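Local coordinates for plasmodium falciparum gamete antigen 27/25 (Plasmodium falciparum, PDB 1N81), which is a gametocyte protein essential for sexual development of the malaria parasite, of unknown molecular function though possibly able to dimerise, at residues 13-18 with 111-116; 119-124 with 172-177. One frame throughout, in Å; residues are numbered along the deposited sequence.

Interaction 1: residues 13-18 with 111-116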
loop_
_atom_site.group_PDB
_atom_site.type_symbol
_atom_site.label_atom_id
_atom_site.label_comp_id
_atom_site.label_asym_id
_atom_site.label_seq_id
_atom_site.Cartn_x
_atom_site.Cartn_y
_atom_site.Cartn_z
ATOM N N PRO A 13 3.404 4.190 13.695
ATOM C CA PRO A 13 4.467 3.261 13.302
ATOM C C PRO A 13 3.884 2.029 12.609
ATOM O O PRO A 13 4.571 1.395 11.800
ATOM C CB PRO A 13 5.146 2.907 14.626
ATOM C CG PRO A 13 4.941 4.171 15.437
ATOM C CD PRO A 13 3.494 4.512 15.130
ATOM N N ARG A 14 2.632 1.686 12.925
ATOM C CA ARG A 14 1.992 0.530 12.286
ATOM C C ARG A 14 1.801 0.770 10.773
ATOM O O ARG A 14 2.022 -0.136 9.964
ATOM C CB ARG A 14 0.618 0.238 12.880
ATOM C CG ARG A 14 0.080 -1.037 12.286
ATOM C CD ARG A 14 -1.326 -1.390 12.746
ATOM N NE ARG A 14 -1.378 -2.828 12.701
ATOM C CZ ARG A 14 -2.244 -3.513 11.999
ATOM N NH1 ARG A 14 -3.160 -2.880 11.292
ATOM N NH2 ARG A 14 -2.156 -4.823 11.960
ATOM N N ILE A 15 1.386 1.979 10.417
ATOM C CA ILE A 15 1.206 2.356 9.012
ATOM C C ILE A 15 2.571 2.265 8.322
ATOM O O ILE A 15 2.719 1.657 7.260
ATOM C CB ILE A 15 0.695 3.790 8.903
ATOM C CG1 ILE A 15 -0.782 3.840 9.319
ATOM C CG2 ILE A 15 0.864 4.308 7.480
ATOM C CD1 ILE A 15 -1.718 3.228 8.288
ATOM N N ARG A 16 3.577 2.843 8.968
ATOM C CA ARG A 16 4.937 2.854 8.424
ATOM C C ARG A 16 5.461 1.444 8.162
ATOM O O ARG A 16 6.002 1.174 7.082
ATOM C CB ARG A 16 5.851 3.629 9.392
ATOM C CG ARG A 16 7.323 3.734 9.046
ATOM C CD ARG A 16 7.981 4.724 10.027
ATOM N NE ARG A 16 9.394 4.992 9.743
ATOM C CZ ARG A 16 10.059 6.059 10.183
ATOM N NH1 ARG A 16 9.444 6.967 10.932
ATOM N NH2 ARG A 16 11.340 6.218 9.873
ATOM N N LYS A 17 5.303 0.541 9.137
ATOM C CA LYS A 17 5.776 -0.829 8.952
ATOM C C LYS A 17 4.949 -1.675 7.979
ATOM O O LYS A 17 5.512 -2.358 7.110
ATOM C CB LYS A 17 5.879 -1.569 10.294
ATOM C CG LYS A 17 6.993 -1.012 11.197
ATOM C CD LYS A 17 6.928 -1.597 12.590
ATOM C CE LYS A 17 7.956 -0.977 13.517
ATOM N NZ LYS A 17 7.711 -1.418 14.919
ATOM N N VAL A 18 3.628 -1.655 8.110
ATOM C CA VAL A 18 2.829 -2.475 7.210
ATOM C C VAL A 18 3.003 -1.917 5.782
ATOM O O VAL A 18 3.101 -2.669 4.814
ATOM C CB VAL A 18 1.333 -2.500 7.625
ATOM C CG1 VAL A 18 0.561 -3.488 6.732
ATOM C CG2 VAL A 18 1.214 -2.958 9.064
ATOM N N ARG A 111 3.010 6.982 -0.278
ATOM C CA ARG A 111 2.921 8.334 0.253
ATOM C C ARG A 111 1.460 8.838 0.438
ATOM O O ARG A 111 1.153 9.530 1.411
ATOM C CB ARG A 111 3.622 9.306 -0.674
ATOM C CG ARG A 111 3.517 10.726 -0.241
ATOM C CD ARG A 111 4.182 10.961 1.119
ATOM N NE ARG A 111 4.611 12.354 1.257
ATOM C CZ ARG A 111 5.876 12.774 1.168
ATOM N NH1 ARG A 111 6.854 11.908 0.947
ATOM N NH2 ARG A 111 6.162 14.064 1.305
ATOM N N VAL A 112 0.571 8.541 -0.502
ATOM C CA VAL A 112 -0.798 9.014 -0.341
ATOM C C VAL A 112 -1.423 8.302 0.871
ATOM O O VAL A 112 -2.074 8.955 1.701
ATOM C CB VAL A 112 -1.634 8.812 -1.607
ATOM C CG1 VAL A 112 -3.103 9.128 -1.326
ATOM C CG2 VAL A 112 -1.129 9.750 -2.682
ATOM N N ILE A 113 -1.161 6.995 1.002
ATOM C CA ILE A 113 -1.647 6.220 2.156
ATOM C C ILE A 113 -1.227 6.914 3.453
ATOM O O ILE A 113 -2.060 7.174 4.330
ATOM C CB ILE A 113 -1.086 4.760 2.181
ATOM C CG1 ILE A 113 -1.776 3.927 1.098
ATOM C CG2 ILE A 113 -1.302 4.133 3.549
ATOM C CD1 ILE A 113 -1.251 2.507 0.958
ATOM N N GLU A 114 0.060 7.251 3.567
ATOM C CA GLU A 114 0.536 7.899 4.787
ATOM C C GLU A 114 -0.118 9.228 5.082
ATOM O O GLU A 114 -0.563 9.473 6.201
ATOM C CB GLU A 114 2.056 8.048 4.770
ATOM C CG GLU A 114 2.686 6.693 4.871
ATOM C CD GLU A 114 4.187 6.755 4.967
ATOM O OE1 GLU A 114 4.781 7.817 4.709
ATOM O OE2 GLU A 114 4.767 5.716 5.290
ATOM N N GLU A 115 -0.196 10.070 4.077
ATOM C CA GLU A 115 -0.783 11.393 4.210
ATOM C C GLU A 115 -2.256 11.269 4.663
ATOM O O GLU A 115 -2.726 11.970 5.571
ATOM C CB GLU A 115 -0.702 12.061 2.843
ATOM C CG GLU A 115 -0.866 13.537 2.813
ATOM C CD GLU A 115 0.326 14.253 3.377
ATOM O OE1 GLU A 115 1.475 13.728 3.268
ATOM O OE2 GLU A 115 0.087 15.349 3.915
ATOM N N VAL A 116 -3.004 10.392 4.008
ATOM C CA VAL A 116 -4.387 10.234 4.388
ATOM C C VAL A 116 -4.472 9.707 5.824
ATOM O O VAL A 116 -5.366 10.109 6.574
ATOM C CB VAL A 116 -5.146 9.282 3.438
ATOM C CG1 VAL A 116 -6.553 9.040 3.958
ATOM C CG2 VAL A 116 -5.211 9.880 2.055
HETATM O O HOH W 1 3.751 3.238 4.959
#

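Interaction 2: residues 119-124 with 172-177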
loop_
_atom_site.group_PDB
_atom_site.type_symbol
_atom_site.label_atom_id
_atom_site.label_comp_id
_atom_site.label_asym_id
_atom_site.label_seq_id
_atom_site.Cartn_x
_atom_site.Cartn_y
_atom_site.Cartn_z
ATOM N N ASN A 119 -4.473 12.540 8.348
ATOM C CA ASN A 119 -5.749 13.243 8.463
ATOM C C ASN A 119 -6.714 12.378 9.294
ATOM O O ASN A 119 -7.465 12.896 10.103
ATOM C CB ASN A 119 -6.343 13.533 7.073
ATOM C CG ASN A 119 -5.592 14.653 6.325
ATOM O OD1 ASN A 119 -5.968 15.819 6.383
ATOM N ND2 ASN A 119 -4.525 14.294 5.643
ATOM N N VAL A 120 -6.672 11.063 9.097
ATOM C CA VAL A 120 -7.521 10.150 9.864
ATOM C C VAL A 120 -7.230 10.240 11.385
ATOM O O VAL A 120 -8.135 10.450 12.188
ATOM C CB VAL A 120 -7.341 8.683 9.376
ATOM C CG1 VAL A 120 -8.020 7.711 10.338
ATOM C CG2 VAL A 120 -7.946 8.535 7.957
ATOM N N ASP A 121 -5.968 10.106 11.769
ATOM C CA ASP A 121 -5.575 10.185 13.178
ATOM C C ASP A 121 -6.035 11.476 13.871
ATOM O O ASP A 121 -6.364 11.469 15.062
ATOM C CB ASP A 121 -4.049 10.123 13.334
ATOM C CG ASP A 121 -3.460 8.793 12.929
ATOM O OD1 ASP A 121 -4.205 7.789 12.820
ATOM O OD2 ASP A 121 -2.225 8.760 12.730
ATOM N N HIS A 122 -6.027 12.581 13.134
ATOM C CA HIS A 122 -6.407 13.862 13.705
ATOM C C HIS A 122 -7.899 14.099 13.793
ATOM O O HIS A 122 -8.309 15.042 14.453
ATOM C CB HIS A 122 -5.770 15.014 12.929
ATOM C CG HIS A 122 -4.269 15.006 12.950
ATOM N ND1 HIS A 122 -3.513 15.955 12.294
ATOM C CD2 HIS A 122 -3.387 14.152 13.525
ATOM C CE1 HIS A 122 -2.229 15.684 12.461
ATOM N NE2 HIS A 122 -2.127 14.595 13.203
ATOM N N ALA A 123 -8.709 13.279 13.125
ATOM C CA ALA A 123 -10.161 13.462 13.190
ATOM C C ALA A 123 -10.661 12.904 14.530
ATOM O O ALA A 123 -10.136 11.915 15.042
ATOM C CB ALA A 123 -10.845 12.769 12.031
ATOM N N ARG A 124 -11.667 13.556 15.092
ATOM C CA ARG A 124 -12.217 13.182 16.392
ATOM C C ARG A 124 -13.109 11.945 16.399
ATOM O O ARG A 124 -12.839 10.979 17.098
ATOM C CB ARG A 124 -13.007 14.370 16.948
ATOM C CG ARG A 124 -13.362 14.295 18.422
ATOM C CD ARG A 124 -14.132 15.550 18.833
ATOM N NE ARG A 124 -14.133 15.745 20.282
ATOM C CZ ARG A 124 -14.562 16.849 20.893
ATOM N NH1 ARG A 124 -15.034 17.866 20.179
ATOM N NH2 ARG A 124 -14.505 16.941 22.219
ATOM N N ASP A 172 -8.173 -1.667 6.681
ATOM C CA ASP A 172 -7.519 -2.853 7.194
ATOM C C ASP A 172 -6.400 -2.613 8.169
ATOM O O ASP A 172 -6.192 -3.412 9.075
ATOM C CB ASP A 172 -6.863 -3.663 6.075
ATOM C CG ASP A 172 -7.840 -4.425 5.282
ATOM O OD1 ASP A 172 -9.029 -4.405 5.668
ATOM O OD2 ASP A 172 -7.421 -5.043 4.291
ATOM N N VAL A 173 -5.659 -1.530 7.977
ATOM C CA VAL A 173 -4.471 -1.332 8.790
ATOM C C VAL A 173 -4.480 -0.340 9.938
ATOM O O VAL A 173 -3.893 -0.615 10.975
ATOM C CB VAL A 173 -3.263 -1.044 7.830
ATOM C CG1 VAL A 173 -1.964 -0.888 8.621
ATOM C CG2 VAL A 173 -3.152 -2.199 6.792
ATOM N N VAL A 174 -5.125 0.802 9.755
ATOM C CA VAL A 174 -5.187 1.815 10.799
ATOM C C VAL A 174 -5.779 1.184 12.054
ATOM O O VAL A 174 -6.792 0.476 11.975
ATOM C CB VAL A 174 -6.082 3.002 10.378
ATOM C CG1 VAL A 174 -6.214 4.001 11.542
ATOM C CG2 VAL A 174 -5.471 3.715 9.159
ATOM N N ASP A 175 -5.150 1.439 13.203
ATOM C CA ASP A 175 -5.609 0.904 14.483
ATOM C C ASP A 175 -5.517 1.944 15.592
ATOM O O ASP A 175 -5.822 1.649 16.748
ATOM C CB ASP A 175 -4.783 -0.325 14.887
ATOM C CG ASP A 175 -3.377 0.039 15.361
ATOM O OD1 ASP A 175 -2.643 -0.847 15.846
ATOM O OD2 ASP A 175 -3.007 1.217 15.244
ATOM N N SER A 176 -5.128 3.165 15.241
ATOM C CA SER A 176 -4.960 4.228 16.231
ATOM C C SER A 176 -6.223 4.635 16.997
ATOM O O SER A 176 -6.133 5.132 18.102
ATOM C CB SER A 176 -4.373 5.481 15.568
ATOM O OG SER A 176 -5.313 6.051 14.666
ATOM N N TYR A 177 -7.392 4.438 16.411
ATOM C CA TYR A 177 -8.632 4.825 17.073
ATOM C C TYR A 177 -9.281 3.653 17.850
ATOM O O TYR A 177 -10.310 3.832 18.486
ATOM C CB TYR A 177 -9.609 5.329 16.029
ATOM C CG TYR A 177 -10.023 4.218 15.084
ATOM C CD1 TYR A 177 -11.095 3.358 15.387
ATOM C CD2 TYR A 177 -9.276 3.960 13.933
ATOM C CE1 TYR A 177 -11.394 2.252 14.548
ATOM C CE2 TYR A 177 -9.562 2.873 13.093
ATOM C CZ TYR A 177 -10.610 2.021 13.396
ATOM O OH TYR A 177 -10.827 0.963 12.538
#

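Interaction 1: residues 13-18 with 111-116
Ile15 and Glu114 meet where residues 13-18 and 111-116 run antiparallel, the axes of these two short helical segments 10.5 Å apart at closest and their directions at 170°. Such spacing leaves the work to a few side chains, and here apolar contact comes first. The branch methyl CG2 of Ile15 rests against the aliphatic CG of Glu114 at 4.0 Å, the two side chains passing alongside one another, each pointing back toward the other's helix. Ile15 CG2 also lies 4.5 Å from Ile113 CG2, a looser touch between two buried isoleucines. Ile15 CG2 stands anti to the backbone N, which sends this branch across the gap while CG1 lies beside that nitrogen.

The polar part runs through water. Beyond CG the Glu114 chain is extended, carrying its carboxylate toward residues 15 and 16, and one water donates to both Glu114 OE2 (2.7 Å) and the backbone carbonyl Ile15 O (3.0 Å). Arg16 does not pair with this acid: its NE stays 6.5 Å from Glu114 OE2, so any attraction is probably modest.

Within the all-helical fold, helix 13-35 and helix 96-122 are joined here, with Phe169 of helix 156-173 packing on Ile113, and helix 136-150 meeting helix 96-122 at Val112 and Val116.

Interaction 2: residues 119-124 with 172-177
Val120 and Val174 form the buried half of this contact, and Asp121 with Ser176 the more exposed half, an example of how a chain leaving one helix can be held against the end of another. On the inner side the methyls Val120 CG1 and Val174 CG1 approach to 4.3 Å, both side chains directed across the gap. Val174 CG1 also lies in the plane of the Tyr177 ring, at its edge. Ile132 and Met133 of helix 126-133 extend the apolar surroundings, touching Val120 and Val174 respectively.

Toward solvent, a single polar link takes over. Ser176 OG donates to Asp121 OD1 at 2.8 Å, reaching the carboxylate oxygen from above the group's plane, 46° out of it. With OG between its own backbone N and carbonyl carbon (chi1 68°), Ser176 turns its hydroxyl toward Asp121. Asp121 OD1 is also 4.5 Å from Val174 CG1, so the acid borders the valine pair.

Helical backbone angles end at Val173, and from Val174 the chain runs on as loop. The contact thus joins the C-terminal turn of helix 96-122 to the irregular segment following another helix, a helix-to-loop junction in an all-helical fold.

Overall arrangement
The two contacts show how one long helix can serve successive partners: helix 96-122 meets helix 13-35 in interaction 1 and, nearer its C-terminal end, the chain leaving helix 156-173 in interaction 2. Their centres are about 11 Å apart. In sequence order, residues 13-18 and 111-116 come first, then 119-124 and 172-177, so both segments of interaction 1 precede those of interaction 2. They also touch directly, since Val18 packs on Val173 and Ile15 on Val174. The first helix of the chain, helix 96-122 and the exit from the last helix are thereby brought together within one helical fold.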